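Local coordinates for protein GlcNAc Inducible Gene 2, GIG2 (Candida albicans, PDB 6AKZ) that binds a ferric ion within a cupin-type fold and probably acts as an oxygenase of the DUF1479 family, at residues N47-E52 and L275-L280; A283-R288 and P329-G334. One frame throughout, in Å; residues are numbered along the deposited sequence.

Contact 1 (N47-E52 and L275-L280)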
loop_
_atom_site.group_PDB
_atom_site.type_symbol
_atom_site.label_atom_id
_atom_site.label_comp_id
_atom_site.label_asym_id
_atom_site.label_seq_id
_atom_site.Cartn_x
_atom_site.Cartn_y
_atom_site.Cartn_z
ATOM N N ASN A 47 3.250 19.992 14.516
ATOM C CA ASN A 47 4.414 20.882 14.506
ATOM C C ASN A 47 5.530 20.367 15.409
ATOM O O ASN A 47 6.713 20.395 15.026
ATOM C CB ASN A 47 4.014 22.307 14.845
ATOM C CG ASN A 47 5.084 23.297 14.423
ATOM O OD1 ASN A 47 5.763 23.108 13.399
ATOM N ND2 ASN A 47 5.296 24.310 15.234
ATOM N N LYS A 48 5.168 19.810 16.545
ATOM C CA LYS A 48 6.130 19.202 17.416
ATOM C C LYS A 48 6.786 17.951 16.796
ATOM O O LYS A 48 8.021 17.870 16.738
ATOM C CB LYS A 48 5.543 18.798 18.755
ATOM C CG LYS A 48 5.189 19.929 19.695
ATOM C CD LYS A 48 4.336 19.468 20.893
ATOM C CE LYS A 48 4.758 18.139 21.518
ATOM N NZ LYS A 48 6.143 18.170 22.097
ATOM N N GLU A 49 5.973 17.028 16.263
ATOM C CA GLU A 49 6.500 15.698 15.919
ATOM C C GLU A 49 7.203 15.825 14.568
ATOM O O GLU A 49 8.245 15.185 14.373
ATOM C CB GLU A 49 5.402 14.663 15.831
ATOM C CG GLU A 49 5.899 13.287 15.352
ATOM C CD GLU A 49 4.933 12.120 15.523
ATOM O OE1 GLU A 49 4.577 11.828 16.690
ATOM O OE2 GLU A 49 4.555 11.445 14.507
ATOM N N PHE A 50 6.681 16.634 13.649
ATOM C CA PHE A 50 7.271 16.684 12.279
ATOM C C PHE A 50 8.560 17.499 12.315
ATOM O O PHE A 50 9.474 17.207 11.552
ATOM C CB PHE A 50 6.369 17.159 11.143
ATOM C CG PHE A 50 5.188 16.265 10.835
ATOM C CD1 PHE A 50 4.894 15.100 11.577
ATOM C CD2 PHE A 50 4.369 16.600 9.769
ATOM C CE1 PHE A 50 3.780 14.326 11.281
ATOM C CE2 PHE A 50 3.293 15.787 9.436
ATOM C CZ PHE A 50 2.986 14.663 10.224
ATOM N N THR A 51 8.644 18.459 13.246
ATOM C CA THR A 51 9.892 19.095 13.538
ATOM C C THR A 51 10.923 18.080 13.978
ATOM O O THR A 51 12.077 18.156 13.491
ATOM C CB THR A 51 9.694 20.229 14.554
ATOM O OG1 THR A 51 8.910 21.261 13.972
ATOM C CG2 THR A 51 11.036 20.825 15.030
ATOM N N GLU A 52 10.595 17.213 14.946
ATOM C CA GLU A 52 11.542 16.220 15.426
ATOM C C GLU A 52 11.999 15.331 14.256
ATOM O O GLU A 52 13.138 15.088 14.083
ATOM C CB GLU A 52 10.968 15.430 16.596
ATOM C CG GLU A 52 11.844 14.306 17.047
ATOM C CD GLU A 52 11.319 13.461 18.213
ATOM O OE1 GLU A 52 11.182 14.064 19.298
ATOM O OE2 GLU A 52 11.225 12.170 18.137
ATOM N N LEU A 275 6.809 9.950 4.887
ATOM C CA LEU A 275 6.457 10.758 6.050
ATOM C C LEU A 275 6.156 9.741 7.129
ATOM O O LEU A 275 5.024 9.259 7.224
ATOM C CB LEU A 275 5.225 11.606 5.750
ATOM C CG LEU A 275 5.156 12.910 6.486
ATOM C CD1 LEU A 275 3.875 13.642 6.051
ATOM C CD2 LEU A 275 5.158 12.632 7.938
ATOM N N PRO A 276 7.118 9.476 8.028
ATOM C CA PRO A 276 7.009 8.348 8.905
ATOM C C PRO A 276 6.167 8.626 10.157
ATOM O O PRO A 276 6.627 8.544 11.330
ATOM C CB PRO A 276 8.492 8.003 9.175
ATOM C CG PRO A 276 9.111 9.373 9.277
ATOM C CD PRO A 276 8.496 10.051 8.057
ATOM N N SER A 277 4.935 9.088 9.947
ATOM C CA SER A 277 4.067 9.326 11.066
ATOM C C SER A 277 2.631 8.987 10.580
ATOM O O SER A 277 1.946 9.807 9.989
ATOM C CB SER A 277 4.156 10.805 11.500
ATOM O OG SER A 277 3.260 11.100 12.604
ATOM N N LEU A 278 2.150 7.802 10.916
ATOM C CA LEU A 278 0.977 7.277 10.232
ATOM C C LEU A 278 -0.317 7.954 10.707
ATOM O O LEU A 278 -1.121 8.425 9.897
ATOM C CB LEU A 278 0.953 5.730 10.386
ATOM C CG LEU A 278 -0.189 4.976 9.786
ATOM C CD1 LEU A 278 -0.296 5.245 8.299
ATOM C CD2 LEU A 278 0.104 3.461 10.026
ATOM N N LYS A 279 -0.531 7.961 12.025
ATOM C CA LYS A 279 -1.707 8.518 12.607
ATOM C C LYS A 279 -1.821 9.997 12.360
ATOM O O LYS A 279 -2.911 10.448 11.963
ATOM C CB LYS A 279 -1.790 8.249 14.109
ATOM C CG LYS A 279 -3.098 8.596 14.783
ATOM C CD LYS A 279 -2.924 8.518 16.306
ATOM C CE LYS A 279 -2.922 7.104 16.813
ATOM N NZ LYS A 279 -2.568 7.090 18.250
ATOM N N LEU A 280 -0.790 10.776 12.619
ATOM C CA LEU A 280 -0.895 12.218 12.375
ATOM C C LEU A 280 -1.142 12.525 10.921
ATOM O O LEU A 280 -1.919 13.447 10.572
ATOM C CB LEU A 280 0.350 12.950 12.880
ATOM C CG LEU A 280 0.566 12.979 14.354
ATOM C CD1 LEU A 280 1.803 13.744 14.720
ATOM C CD2 LEU A 280 -0.618 13.523 15.098
HETATM O O HOH W 1 6.098 9.232 14.116
#
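With CG anti to the backbone N (chi1 175°) and the chain extended beyond it, Glu49 reaches from its helix to Ser277, whose own OG is swung anti to its N (chi1 178°) to meet it. Ser277 OG donates to Glu49 OE2; the modelled separation of 2.3 Å is too short for an ordinary hydrogen bond, so its exact length is doubtful. A water donates to both Glu49 OE2 and Pro276 O, 2.9 Å from the latter, tying the carboxylate to the carbonyl at the centre of an inverse gamma turn. The same carboxylate oxygen is thus approached by Ser277 OG and by the bridging water.

Phe50 supplies the apolar half. Leu275 CD2 lies over one face of the ring, 4.0 Å from the Phe50 centroid and 20° off the ring normal, a CH-pi contact displaced toward the rim. Ser277 OG comes to the ring edge, 3.5 Å from Phe50 CE1. Leu280 CD1 touches both side chains, 3.6 Å from Glu49 OE2 and 4.0 Å from Phe50 CE1.

Ser277 occupies the N-cap position of helix 278-287, although its OG is turned to Glu49 instead of capping; the contact joins the start of that helix, just after strand 272-274, to helix 32-56, where Leu42, Glu45 and Ile46 also touch Leu280.

Contact 2 (A283-R288 and P329-G334); sequences AYIMLR and PHLHQG
Helix 278-287 packs near its C-terminal end against the loop between strands 322-323 and 336-337, where residues 329-334 take helical backbone angles without regular helical bonding. Tyr284 and His330 carry the polar part: Tyr284 OH is hydrogen-bonded to His330 ND1 at 2.7 Å, each atom lying near the plane of the other's ring at its edge. The rings are inclined at 59°, centroids 5.2 Å apart. Tyr284 reaches across because its CG stands anti to the backbone N (chi1 -178°).

Beside this bond, Leu331 sets CD2 against Tyr284 CD2 (3.6 Å), while its other methyl, CD1, meets Ile285 CG1 at 4.1 Å. Arg288, bent at chi2 (63°), places its guanidinium so that Tyr284 OH lies over the centre of one face, 3.5 Å from the plane, and brings NH2 to within 3.4 Å of Pro329 CD. Its polar end is held by a salt bridge to Asp294 and a hydrogen bond from NE to Phe327 O, which fix the group next to the loop.

Helix 32-56 adjoins the same helix, with Trp39 meeting the Tyr284 ring and Ile46 touching its side chain; Met286 and Leu287 pack on helix 211-214.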
loop_
_atom_site.group_PDB
_atom_site.type_symbol
_atom_site.label_atom_id
_atom_site.label_comp_id
_atom_site.label_asym_id
_atom_site.label_seq_id
_atom_site.Cartn_x
_atom_site.Cartn_y
_atom_site.Cartn_z
ATOM N N ALA A 283 -4.901 11.740 10.088
ATOM C CA ALA A 283 -5.801 12.672 10.787
ATOM C C ALA A 283 -5.796 13.932 9.944
ATOM O O ALA A 283 -6.821 14.498 9.682
ATOM C CB ALA A 283 -5.318 12.909 12.201
ATOM N N TYR A 284 -4.651 14.380 9.489
ATOM C CA TYR A 284 -4.546 15.638 8.761
ATOM C C TYR A 284 -5.175 15.539 7.382
ATOM O O TYR A 284 -6.009 16.377 6.984
ATOM C CB TYR A 284 -3.069 15.997 8.605
ATOM C CG TYR A 284 -2.830 17.318 7.909
ATOM C CD1 TYR A 284 -2.844 18.547 8.599
ATOM C CD2 TYR A 284 -2.573 17.336 6.535
ATOM C CE1 TYR A 284 -2.599 19.748 7.909
ATOM C CE2 TYR A 284 -2.330 18.529 5.867
ATOM C CZ TYR A 284 -2.320 19.713 6.553
ATOM O OH TYR A 284 -2.060 20.870 5.822
ATOM N N ILE A 285 -4.881 14.454 6.694
ATOM C CA ILE A 285 -5.363 14.223 5.332
ATOM C C ILE A 285 -6.871 14.132 5.365
ATOM O O ILE A 285 -7.507 14.812 4.550
ATOM C CB ILE A 285 -4.733 12.992 4.680
ATOM C CG1 ILE A 285 -3.265 13.348 4.350
ATOM C CG2 ILE A 285 -5.390 12.557 3.385
ATOM C CD1 ILE A 285 -2.311 12.199 4.152
ATOM N N MET A 286 -7.406 13.270 6.224
ATOM C CA MET A 286 -8.864 13.049 6.235
ATOM C C MET A 286 -9.650 14.282 6.573
ATOM O O MET A 286 -10.745 14.433 6.091
ATOM C CB MET A 286 -9.288 11.895 7.128
ATOM C CG MET A 286 -8.727 10.548 6.645
ATOM S SD MET A 286 -8.878 10.130 4.870
ATOM C CE MET A 286 -10.654 10.172 4.641
ATOM N N LEU A 287 -9.137 15.083 7.488
ATOM C CA LEU A 287 -9.790 16.334 7.840
ATOM C C LEU A 287 -9.486 17.521 6.960
ATOM O O LEU A 287 -10.207 18.535 7.029
ATOM C CB LEU A 287 -9.481 16.706 9.294
ATOM C CG LEU A 287 -9.977 15.748 10.373
ATOM C CD1 LEU A 287 -9.566 16.164 11.755
ATOM C CD2 LEU A 287 -11.464 15.601 10.356
ATOM N N ARG A 288 -8.457 17.448 6.143
ATOM C CA ARG A 288 -8.098 18.584 5.286
ATOM C C ARG A 288 -9.233 19.189 4.380
ATOM O O ARG A 288 -9.276 20.419 4.254
ATOM C CB ARG A 288 -6.847 18.320 4.496
ATOM C CG ARG A 288 -6.248 19.545 3.822
ATOM C CD ARG A 288 -5.790 20.620 4.758
ATOM N NE ARG A 288 -5.044 21.658 3.993
ATOM C CZ ARG A 288 -4.686 22.843 4.466
ATOM N NH1 ARG A 288 -5.028 23.199 5.684
ATOM N NH2 ARG A 288 -3.948 23.658 3.687
ATOM N N PRO A 329 0.197 21.520 3.131
ATOM C CA PRO A 329 1.561 22.044 3.455
ATOM C C PRO A 329 2.166 21.661 4.806
ATOM O O PRO A 329 3.394 21.627 4.911
ATOM C CB PRO A 329 1.381 23.569 3.408
ATOM C CG PRO A 329 -0.066 23.740 3.812
ATOM C CD PRO A 329 -0.800 22.595 3.153
ATOM N N HIS A 330 1.356 21.328 5.800
ATOM C CA HIS A 330 1.843 20.942 7.082
ATOM C C HIS A 330 2.528 19.581 7.028
ATOM O O HIS A 330 3.228 19.248 7.943
ATOM C CB HIS A 330 0.723 20.845 8.121
ATOM C CG HIS A 330 0.012 22.143 8.375
ATOM N ND1 HIS A 330 -0.985 22.618 7.552
ATOM C CD2 HIS A 330 0.120 23.035 9.388
ATOM C CE1 HIS A 330 -1.447 23.758 8.025
ATOM N NE2 HIS A 330 -0.794 24.042 9.131
ATOM N N LEU A 331 2.280 18.803 5.987
ATOM C CA LEU A 331 2.960 17.520 5.844
ATOM C C LEU A 331 4.421 17.646 5.439
ATOM O O LEU A 331 5.209 16.758 5.728
ATOM C CB LEU A 331 2.208 16.605 4.848
ATOM C CG LEU A 331 0.766 16.250 5.181
ATOM C CD1 LEU A 331 0.255 15.372 4.047
ATOM C CD2 LEU A 331 0.558 15.600 6.560
ATOM N N HIS A 332 4.789 18.720 4.745
ATOM C CA HIS A 332 6.039 18.734 4.072
ATOM C C HIS A 332 7.253 18.674 4.993
ATOM O O HIS A 332 8.218 18.035 4.661
ATOM C CB HIS A 332 6.074 19.853 3.076
ATOM C CG HIS A 332 5.058 19.651 1.974
ATOM N ND1 HIS A 332 5.177 20.205 0.714
ATOM C CD2 HIS A 332 3.905 18.926 1.949
ATOM C CE1 HIS A 332 4.141 19.850 -0.024
ATOM N NE2 HIS A 332 3.359 19.065 0.699
ATOM N N GLN A 333 7.132 19.200 6.195
ATOM C CA GLN A 333 8.220 19.253 7.130
ATOM C C GLN A 333 8.667 17.840 7.560
ATOM O O GLN A 333 9.801 17.616 7.945
ATOM C CB GLN A 333 7.714 19.962 8.371
ATOM C CG GLN A 333 8.773 20.115 9.427
ATOM C CD GLN A 333 8.348 20.998 10.586
ATOM O OE1 GLN A 333 7.178 21.046 10.998
ATOM N NE2 GLN A 333 9.313 21.675 11.127
ATOM N N GLY A 334 7.722 16.926 7.485
ATOM C CA GLY A 334 7.921 15.576 7.914
ATOM C C GLY A 334 8.540 14.577 6.965
ATOM O O GLY A 334 8.721 13.396 7.354
#

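Contact 1 closes before contact 2 opens along the chain, and their centres are about 9 Å apart, on the same side of the chain's centre. Helix 278-287 serves both: residues 275-280 include its start, and residues 283-288 lie toward its C-terminal end. The two also touch directly, Phe50 CD2 approaching His330 O at 3.4 Å and Leu275 CD1 reaching Leu331 O at the same distance. Helix 32-56, the shared helix and the 329-334 loop pack against one another through mostly buried side chains. Both contacts lie near the iron site without touching the metal: the Leu275 side chain is about 7 Å from that of His355, and the side chains of Leu275 and Ile285 are each about 12 Å from the ferric ion.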